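Local coordinates for DNA replication regulator protein HobA (PDB 2UVP) that is required for initiating DNA replication in Helicobacter pylori, where it increases the binding of the initiator DnaA to the origin region oriC, at residues G54-S59 with M117-G122; I132-I137 with E145-D150. One frame throughout, in Å; residues are numbered along the deposited sequence.

Interaction 1 of 2, residues G54-S59 with M117-G122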
ATOM      1  N   GLY A  54     -17.538 -11.930  15.973  1.00 18.82           N
ATOM      2  CA  GLY A  54     -16.508 -12.503  15.099  1.00 17.91           C
ATOM      3  C   GLY A  54     -15.827 -11.485  14.186  1.00 16.85           C
ATOM      4  O   GLY A  54     -16.403 -10.460  13.841  1.00 17.60           O
ATOM      5  N   SER A  55     -14.594 -11.784  13.802  1.00 16.23           N
ATOM      6  CA  SER A  55     -13.846 -10.975  12.842  1.00 15.44           C
ATOM      7  C   SER A  55     -13.891 -11.614  11.449  1.00 15.12           C
ATOM      8  O   SER A  55     -14.028 -12.839  11.307  1.00 14.83           O
ATOM      9  CB  SER A  55     -12.381 -10.789  13.317  1.00 15.54           C
ATOM     10  OG  SER A  55     -11.752 -12.041  13.498  1.00 16.68           O
ATOM     11  N   LEU A  56     -13.806 -10.789  10.406  1.00 14.93           N
ATOM     12  CA  LEU A  56     -13.737 -11.299   9.038  1.00 13.78           C
ATOM     13  C   LEU A  56     -12.361 -11.005   8.472  1.00 14.01           C
ATOM     14  O   LEU A  56     -11.935  -9.840   8.415  1.00 12.93           O
ATOM     15  CB  LEU A  56     -14.811 -10.659   8.143  1.00 14.65           C
ATOM     16  CG  LEU A  56     -16.261 -10.977   8.500  1.00 14.48           C
ATOM     17  CD1 LEU A  56     -17.164 -10.066   7.695  1.00 15.16           C
ATOM     18  CD2 LEU A  56     -16.551 -12.442   8.202  1.00 17.69           C
ATOM     19  N   LEU A  57     -11.651 -12.061   8.091  1.00 12.66           N
ATOM     20  CA  LEU A  57     -10.311 -11.900   7.536  1.00 12.62           C
ATOM     21  C   LEU A  57     -10.483 -12.104   6.046  1.00 13.10           C
ATOM     22  O   LEU A  57     -10.711 -13.231   5.585  1.00 13.82           O
ATOM     23  CB  LEU A  57      -9.336 -12.931   8.128  1.00 12.51           C
ATOM     24  CG  LEU A  57      -8.682 -12.562   9.480  1.00 13.18           C
ATOM     25  CD1 LEU A  57      -9.679 -12.271  10.563  1.00 15.16           C
ATOM     26  CD2 LEU A  57      -7.726 -13.714   9.873  1.00 14.43           C
ATOM     27  N   VAL A  58     -10.369 -11.016   5.295  1.00 12.73           N
ATOM     28  CA  VAL A  58     -10.782 -11.019   3.896  1.00 13.07           C
ATOM     29  C   VAL A  58      -9.573 -11.147   2.983  1.00 13.09           C
ATOM     30  O   VAL A  58      -8.578 -10.414   3.112  1.00 12.73           O
ATOM     31  CB  VAL A  58     -11.591  -9.720   3.530  1.00 13.69           C
ATOM     32  CG1 VAL A  58     -12.238  -9.878   2.151  1.00 15.20           C
ATOM     33  CG2 VAL A  58     -12.701  -9.447   4.554  1.00 13.06           C
ATOM     34  N   SER A  59      -9.657 -12.077   2.033  1.00 12.36           N
ATOM     35  CA  SER A  59      -8.602 -12.260   1.050  1.00 12.84           C
ATOM     36  C   SER A  59      -9.223 -12.415  -0.345  1.00 12.82           C
ATOM     37  O   SER A  59     -10.422 -12.732  -0.469  1.00 12.38           O
ATOM     38  CB  SER A  59      -7.749 -13.499   1.379  1.00 13.39           C
ATOM     39  OG  SER A  59      -8.537 -14.673   1.451  1.00 15.15           O
ATOM     40  N   MET A 117     -13.049 -15.518  10.958  1.00 17.25           N
ATOM     41  CA  MET A 117     -13.672 -16.268   9.874  1.00 17.54           C
ATOM     42  C   MET A 117     -12.991 -15.780   8.607  1.00 17.03           C
ATOM     43  O   MET A 117     -12.803 -14.566   8.446  1.00 16.74           O
ATOM     44  CB  MET A 117     -15.187 -16.013   9.813  1.00 16.80           C
ATOM     45  CG  MET A 117     -15.829 -16.527   8.526  1.00 18.84           C
ATOM     46  SD  MET A 117     -17.596 -16.185   8.374  1.00 20.50           S
ATOM     47  CE  MET A 117     -18.276 -17.480   9.401  1.00 20.13           C
ATOM     48  N   PHE A 118     -12.590 -16.712   7.742  1.00 16.34           N
ATOM     49  CA  PHE A 118     -11.922 -16.363   6.493  1.00 17.03           C
ATOM     50  C   PHE A 118     -12.949 -16.116   5.415  1.00 16.81           C
ATOM     51  O   PHE A 118     -13.797 -16.974   5.162  1.00 18.60           O
ATOM     52  CB  PHE A 118     -10.994 -17.472   6.023  1.00 17.49           C
ATOM     53  CG  PHE A 118      -9.832 -17.707   6.929  1.00 18.86           C
ATOM     54  CD1 PHE A 118      -8.801 -16.778   7.021  1.00 20.66           C
ATOM     55  CD2 PHE A 118      -9.762 -18.871   7.676  1.00 19.99           C
ATOM     56  CE1 PHE A 118      -7.703 -17.005   7.867  1.00 20.61           C
ATOM     57  CE2 PHE A 118      -8.672 -19.110   8.532  1.00 22.00           C
ATOM     58  CZ  PHE A 118      -7.646 -18.180   8.626  1.00 21.49           C
ATOM     59  N   TRP A 119     -12.872 -14.962   4.773  1.00 15.14           N
ATOM     60  CA  TRP A 119     -13.751 -14.683   3.627  1.00 14.36           C
ATOM     61  C   TRP A 119     -12.844 -14.562   2.436  1.00 13.75           C
ATOM     62  O   TRP A 119     -12.044 -13.619   2.347  1.00 13.25           O
ATOM     63  CB  TRP A 119     -14.490 -13.377   3.852  1.00 13.94           C
ATOM     64  CG  TRP A 119     -15.415 -12.922   2.757  1.00 14.20           C
ATOM     65  CD1 TRP A 119     -15.614 -13.487   1.510  1.00 13.86           C
ATOM     66  CD2 TRP A 119     -16.256 -11.774   2.817  1.00 12.83           C
ATOM     67  NE1 TRP A 119     -16.543 -12.744   0.804  1.00 14.66           N
ATOM     68  CE2 TRP A 119     -16.940 -11.684   1.580  1.00 12.13           C
ATOM     69  CE3 TRP A 119     -16.483 -10.798   3.793  1.00 12.31           C
ATOM     70  CZ2 TRP A 119     -17.871 -10.677   1.316  1.00 14.09           C
ATOM     71  CZ3 TRP A 119     -17.401  -9.801   3.541  1.00 13.63           C
ATOM     72  CH2 TRP A 119     -18.091  -9.745   2.297  1.00 14.24           C
ATOM     73  N   HIS A 120     -12.914 -15.531   1.525  1.00 13.30           N
ATOM     74  CA  HIS A 120     -11.972 -15.511   0.404  1.00 13.25           C
ATOM     75  C   HIS A 120     -12.741 -15.438  -0.897  1.00 13.47           C
ATOM     76  O   HIS A 120     -13.753 -16.124  -1.047  1.00 14.17           O
ATOM     77  CB  HIS A 120     -11.044 -16.732   0.400  1.00 14.09           C
ATOM     78  CG  HIS A 120     -10.134 -16.768  -0.783  1.00 13.74           C
ATOM     79  ND1 HIS A 120      -9.010 -15.971  -0.880  1.00 13.25           N
ATOM     80  CD2 HIS A 120     -10.236 -17.423  -1.969  1.00 13.12           C
ATOM     81  CE1 HIS A 120      -8.429 -16.183  -2.047  1.00 15.42           C
ATOM     82  NE2 HIS A 120      -9.179 -17.024  -2.740  1.00 13.82           N
ATOM     83  N   VAL A 121     -12.236 -14.634  -1.828  1.00 12.40           N
ATOM     84  CA  VAL A 121     -12.845 -14.503  -3.154  1.00 12.31           C
ATOM     85  C   VAL A 121     -11.882 -14.868  -4.263  1.00 12.49           C
ATOM     86  O   VAL A 121     -10.833 -14.239  -4.432  1.00 12.54           O
ATOM     87  CB  VAL A 121     -13.350 -13.064  -3.402  1.00 10.93           C
ATOM     88  CG1 VAL A 121     -14.068 -12.992  -4.754  1.00 10.69           C
ATOM     89  CG2 VAL A 121     -14.263 -12.641  -2.251  1.00 13.06           C
ATOM     90  N   GLY A 122     -12.254 -15.884  -5.044  1.00 13.75           N
ATOM     91  CA  GLY A 122     -11.577 -16.169  -6.285  1.00 14.01           C
ATOM     92  C   GLY A 122     -10.678 -17.387  -6.191  1.00 15.70           C
ATOM     93  O   GLY A 122     -10.895 -18.279  -5.349  1.00 15.56           O
TER
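With chi1 of 57°, Ser59 holds OG between its backbone N and carbonyl carbon, while His120 swings its ring trans to its own N; the hydroxyl meets the ring edge at ND1 across neighbouring parallel strands, 55-59 and 117-121. These lie in the five-stranded parallel sheet of an alpha/beta fold with helices on both faces, consistent with the SIS clan. Leu57 and Ser59 donate their N-H groups almost straight to Met117 O and Trp119 O, while their O atoms accept from Trp119 N and Val121 N, so each bonds to the two residues flanking its partner, as in parallel strands. On one face Leu56 and Val58 pack beside Met117 and Trp119. Leu56 CD2 lies alongside Met117 SD at 3.9 Å, and CD1 reaches Trp119 CE3 at 4.0 Å. Val58 touches the indole with CG2, 4.1 Å from Trp119 CE3, and holds CG1 above one face of the ring, offset toward its rim; such apolar groups suit a surface covered by helices 39-51 and 65-75. The other face, under helix 127-133, carries Leu57, whose CD2 comes obliquely to Phe118 CE1 at 3.9 Å. Beyond them, buried Ser59 and His120 give each other a polar partner. Partners at both ring nitrogens would hold the imidazole in one orientation: Lys123 O at NE2, and Ser59 OG 2.7 Å from His120 ND1, either atom able to donate.

Interaction 2 of 2, residues I132-I137 with E145-D150; sequences ILLSKI and EELKED
This is a small, partly buried contact between loops at the rim of the alpha/beta fold: the turn leaving helix 127-133 meets the loop that joins strand 139-143 to strand 152-153. Leucines make its apolar half and the long chain of Lys148 the rest. Leu147, its CB directed at the other segment and its CG trans to the backbone N (chi1 170°), enters between two leucines. Its CD2 branch touches Leu133 CB at 3.7 Å, on the buried side where Leu141 of strand 139-143 packs against both residues. From the outer side Leu134 CD1 crosses over the branch point, 3.5 Å from Leu147 CG, closer than usual, though the unusual torsions of this exposed Leu134 make the spacing doubtful. Leucine's forked end fills such a joint without needing a polar partner. The loop also carries Glu146 and Glu149, calcium ligands of unknown physiological relevance, which the leucine packing does not involve.

Lys148 runs extended as far as CE, and the bend at chi4 (-86°) then turns its amino group. Its methylenes pass along the carbonyls of the turn: CD lies 3.3 Å from Leu133 O, and CE 3.2 Å from Ser135 O. A long salt bridge, 4.0 Å, links Lys148 NZ to Glu149 OE2. Inside the turn, Ser135 N and OG both donate to Ile132 O, OG at 2.6 Å and in the carbonyl plane. A flexible cationic chain fits here, because the gathered carbonyl oxygens would probably attract positive charge. Yet NZ meets Ser135 O at a poor angle; direct hydrogen bonding between the segments is absent, and a water, 2.7 Å from Lys148 NZ and donating to Ile137 O, carries the polar link.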
ATOM      1  N   ILE A 132      -5.061 -23.328   4.801  1.00 25.96           N
ATOM      2  CA  ILE A 132      -5.726 -22.503   5.798  1.00 26.55           C
ATOM      3  C   ILE A 132      -7.248 -22.576   5.617  1.00 25.98           C
ATOM      4  O   ILE A 132      -8.007 -22.749   6.582  1.00 25.91           O
ATOM      5  CB  ILE A 132      -5.178 -21.048   5.738  1.00 26.86           C
ATOM      6  CG1 ILE A 132      -3.974 -20.930   6.674  1.00 28.68           C
ATOM      7  CG2 ILE A 132      -6.242 -20.029   6.107  1.00 28.31           C
ATOM      8  CD1 ILE A 132      -3.165 -19.681   6.484  1.00 30.07           C
ATOM      9  N   LEU A 133      -7.681 -22.487   4.364  1.00 25.76           N
ATOM     10  CA  LEU A 133      -9.103 -22.496   4.065  1.00 26.38           C
ATOM     11  C   LEU A 133      -9.707 -23.873   4.336  1.00 27.30           C
ATOM     12  O   LEU A 133     -10.884 -23.978   4.661  1.00 27.71           O
ATOM     13  CB  LEU A 133      -9.344 -22.026   2.629  1.00 25.36           C
ATOM     14  CG  LEU A 133      -8.897 -20.579   2.356  1.00 24.89           C
ATOM     15  CD1 LEU A 133      -9.172 -20.211   0.920  1.00 24.02           C
ATOM     16  CD2 LEU A 133      -9.546 -19.579   3.306  1.00 23.73           C
ATOM     17  N   LEU A 134      -8.877 -24.909   4.221  1.00 28.38           N
ATOM     18  CA  LEU A 134      -9.244 -26.296   4.563  1.00 29.59           C
ATOM     19  C   LEU A 134      -9.377 -26.549   6.072  1.00 30.11           C
ATOM     20  O   LEU A 134      -9.904 -27.592   6.491  1.00 30.09           O
ATOM     21  CB  LEU A 134      -8.198 -27.249   3.981  1.00 29.49           C
ATOM     22  CG  LEU A 134      -8.505 -28.229   2.837  1.00 31.56           C
ATOM     23  CD1 LEU A 134      -9.761 -27.904   2.031  1.00 30.65           C
ATOM     24  CD2 LEU A 134      -7.302 -28.367   1.919  1.00 31.98           C
ATOM     25  N   SER A 135      -8.899 -25.598   6.877  1.00 30.42           N
ATOM     26  CA  SER A 135      -8.830 -25.757   8.329  1.00 30.63           C
ATOM     27  C   SER A 135     -10.195 -25.726   9.032  1.00 31.16           C
ATOM     28  O   SER A 135     -11.235 -25.613   8.383  1.00 31.58           O
ATOM     29  CB  SER A 135      -7.883 -24.714   8.935  1.00 30.71           C
ATOM     30  OG  SER A 135      -8.497 -23.438   9.017  1.00 31.03           O
ATOM     31  N   LYS A 136     -10.164 -25.841  10.358  1.00 31.33           N
ATOM     32  CA  LYS A 136     -11.352 -25.849  11.210  1.00 31.80           C
ATOM     33  C   LYS A 136     -11.996 -24.466  11.283  1.00 30.95           C
ATOM     34  O   LYS A 136     -13.182 -24.346  11.604  1.00 31.74           O
ATOM     35  CB  LYS A 136     -10.998 -26.289  12.649  1.00 32.51           C
ATOM     36  CG  LYS A 136      -9.685 -27.078  12.801  1.00 35.16           C
ATOM     37  CD  LYS A 136      -8.465 -26.137  12.920  1.00 36.87           C
ATOM     38  CE  LYS A 136      -7.210 -26.753  12.302  1.00 36.34           C
ATOM     39  NZ  LYS A 136      -7.427 -27.220  10.901  1.00 37.85           N
ATOM     40  N   ILE A 137     -11.213 -23.422  11.008  1.00 30.00           N
ATOM     41  CA  ILE A 137     -11.693 -22.053  11.175  1.00 28.36           C
ATOM     42  C   ILE A 137     -12.879 -21.843  10.223  1.00 26.68           C
ATOM     43  O   ILE A 137     -12.852 -22.322   9.094  1.00 27.09           O
ATOM     44  CB  ILE A 137     -10.571 -20.985  10.957  1.00 28.81           C
ATOM     45  CG1 ILE A 137      -9.545 -21.020  12.099  1.00 29.47           C
ATOM     46  CG2 ILE A 137     -11.146 -19.560  10.944  1.00 27.76           C
ATOM     47  CD1 ILE A 137      -8.446 -22.037  11.944  1.00 33.75           C
ATOM     48  N   GLU A 145     -14.503 -23.233  -7.765  1.00 24.52           N
ATOM     49  CA  GLU A 145     -14.880 -24.641  -7.561  1.00 27.39           C
ATOM     50  C   GLU A 145     -14.931 -24.954  -6.080  1.00 27.60           C
ATOM     51  O   GLU A 145     -14.193 -24.357  -5.296  1.00 26.72           O
ATOM     52  CB  GLU A 145     -13.931 -25.598  -8.277  1.00 27.74           C
ATOM     53  CG  GLU A 145     -12.454 -25.374  -8.020  1.00 29.57           C
ATOM     54  CD  GLU A 145     -11.582 -26.274  -8.905  1.00 31.23           C
ATOM     55  OE1 GLU A 145     -11.701 -27.519  -8.783  1.00 34.84           O
ATOM     56  OE2 GLU A 145     -10.788 -25.731  -9.720  1.00 36.49           O
ATOM     57  N   GLU A 146     -15.822 -25.870  -5.699  1.00 29.00           N
ATOM     58  CA  GLU A 146     -16.013 -26.184  -4.295  1.00 31.02           C
ATOM     59  C   GLU A 146     -14.718 -26.755  -3.724  1.00 31.26           C
ATOM     60  O   GLU A 146     -14.057 -27.572  -4.354  1.00 31.28           O
ATOM     61  CB  GLU A 146     -17.173 -27.161  -4.079  1.00 31.30           C
ATOM     62  CG  GLU A 146     -17.565 -27.260  -2.599  1.00 33.20           C
ATOM     63  CD  GLU A 146     -18.715 -28.212  -2.324  1.00 33.37           C
ATOM     64  OE1 GLU A 146     -19.802 -28.049  -2.914  1.00 35.44           O
ATOM     65  OE2 GLU A 146     -18.539 -29.122  -1.485  1.00 38.65           O
ATOM     66  N   LEU A 147     -14.354 -26.300  -2.534  1.00 32.14           N
ATOM     67  CA  LEU A 147     -13.130 -26.759  -1.908  1.00 33.19           C
ATOM     68  C   LEU A 147     -13.429 -27.849  -0.895  1.00 33.98           C
ATOM     69  O   LEU A 147     -12.748 -28.865  -0.846  1.00 34.04           O
ATOM     70  CB  LEU A 147     -12.417 -25.573  -1.232  1.00 33.17           C
ATOM     71  CG  LEU A 147     -11.224 -25.839  -0.314  1.00 33.47           C
ATOM     72  CD1 LEU A 147      -9.982 -26.205  -1.127  1.00 33.31           C
ATOM     73  CD2 LEU A 147     -10.957 -24.634   0.570  1.00 33.05           C
ATOM     74  N   LYS A 148     -14.494 -27.651  -0.128  1.00 35.31           N
ATOM     75  CA  LYS A 148     -14.572 -28.193   1.214  1.00 36.78           C
ATOM     76  C   LYS A 148     -16.048 -28.420   1.529  1.00 36.72           C
ATOM     77  O   LYS A 148     -16.656 -29.360   1.013  1.00 37.16           O
ATOM     78  CB  LYS A 148     -13.925 -27.146   2.139  1.00 37.08           C
ATOM     79  CG  LYS A 148     -13.679 -27.488   3.614  1.00 38.84           C
ATOM     80  CD  LYS A 148     -13.280 -26.182   4.358  1.00 37.81           C
ATOM     81  CE  LYS A 148     -12.932 -26.412   5.825  1.00 40.08           C
ATOM     82  NZ  LYS A 148     -14.116 -26.400   6.725  1.00 41.07           N
ATOM     83  N   GLU A 149     -16.621 -27.553   2.365  1.00 36.27           N
ATOM     84  CA  GLU A 149     -18.054 -27.528   2.631  1.00 35.89           C
ATOM     85  C   GLU A 149     -18.735 -26.690   1.543  1.00 34.83           C
ATOM     86  O   GLU A 149     -18.094 -26.295   0.562  1.00 34.85           O
ATOM     87  CB  GLU A 149     -18.333 -26.917   4.015  1.00 36.27           C
ATOM     88  CG  GLU A 149     -17.399 -27.380   5.146  1.00 38.57           C
ATOM     89  CD  GLU A 149     -17.572 -28.851   5.529  1.00 41.85           C
ATOM     90  OE1 GLU A 149     -18.595 -29.470   5.152  1.00 42.98           O
ATOM     91  OE2 GLU A 149     -16.672 -29.391   6.215  1.00 43.14           O
ATOM     92  N   ASP A 150     -20.032 -26.433   1.703  1.00 33.93           N
ATOM     93  CA  ASP A 150     -20.751 -25.553   0.789  1.00 32.84           C
ATOM     94  C   ASP A 150     -19.980 -24.251   0.638  1.00 31.46           C
ATOM     95  O   ASP A 150     -19.519 -23.665   1.626  1.00 31.12           O
ATOM     96  CB  ASP A 150     -22.158 -25.243   1.308  1.00 33.61           C
ATOM     97  CG  ASP A 150     -23.090 -26.444   1.252  1.00 35.11           C
ATOM     98  OD1 ASP A 150     -24.264 -26.298   1.671  1.00 38.27           O
ATOM     99  OD2 ASP A 150     -22.659 -27.524   0.784  1.00 36.55           O
TER
HETATM  100  O   HOH W   1     -14.811 -24.172   8.065  1.00 44.19           O

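How the interactions relate
Interaction 1 is wholly buried, near the middle of the sheet, whereas interaction 2 joins loops at a partly exposed margin; their centres are about 12 Å apart. The two are in series along the chain, strand 116-121 being followed directly by helix 127-133, and they touch through one packing layer, mostly apolar. Phe118 CZ packs on Ile132 CG2 at 3.4 Å, Phe118 CB on Leu133 CD2, and the ring of His120 on Leu133 CD1. Leu133 thus serves both contacts, with its methyls against the sheet and its CB against Leu147. Repeated backbone bonds join the strands of 54-59 and 117-122, while 132-137 and 145-150 depend on side-chain packing and a water bridge.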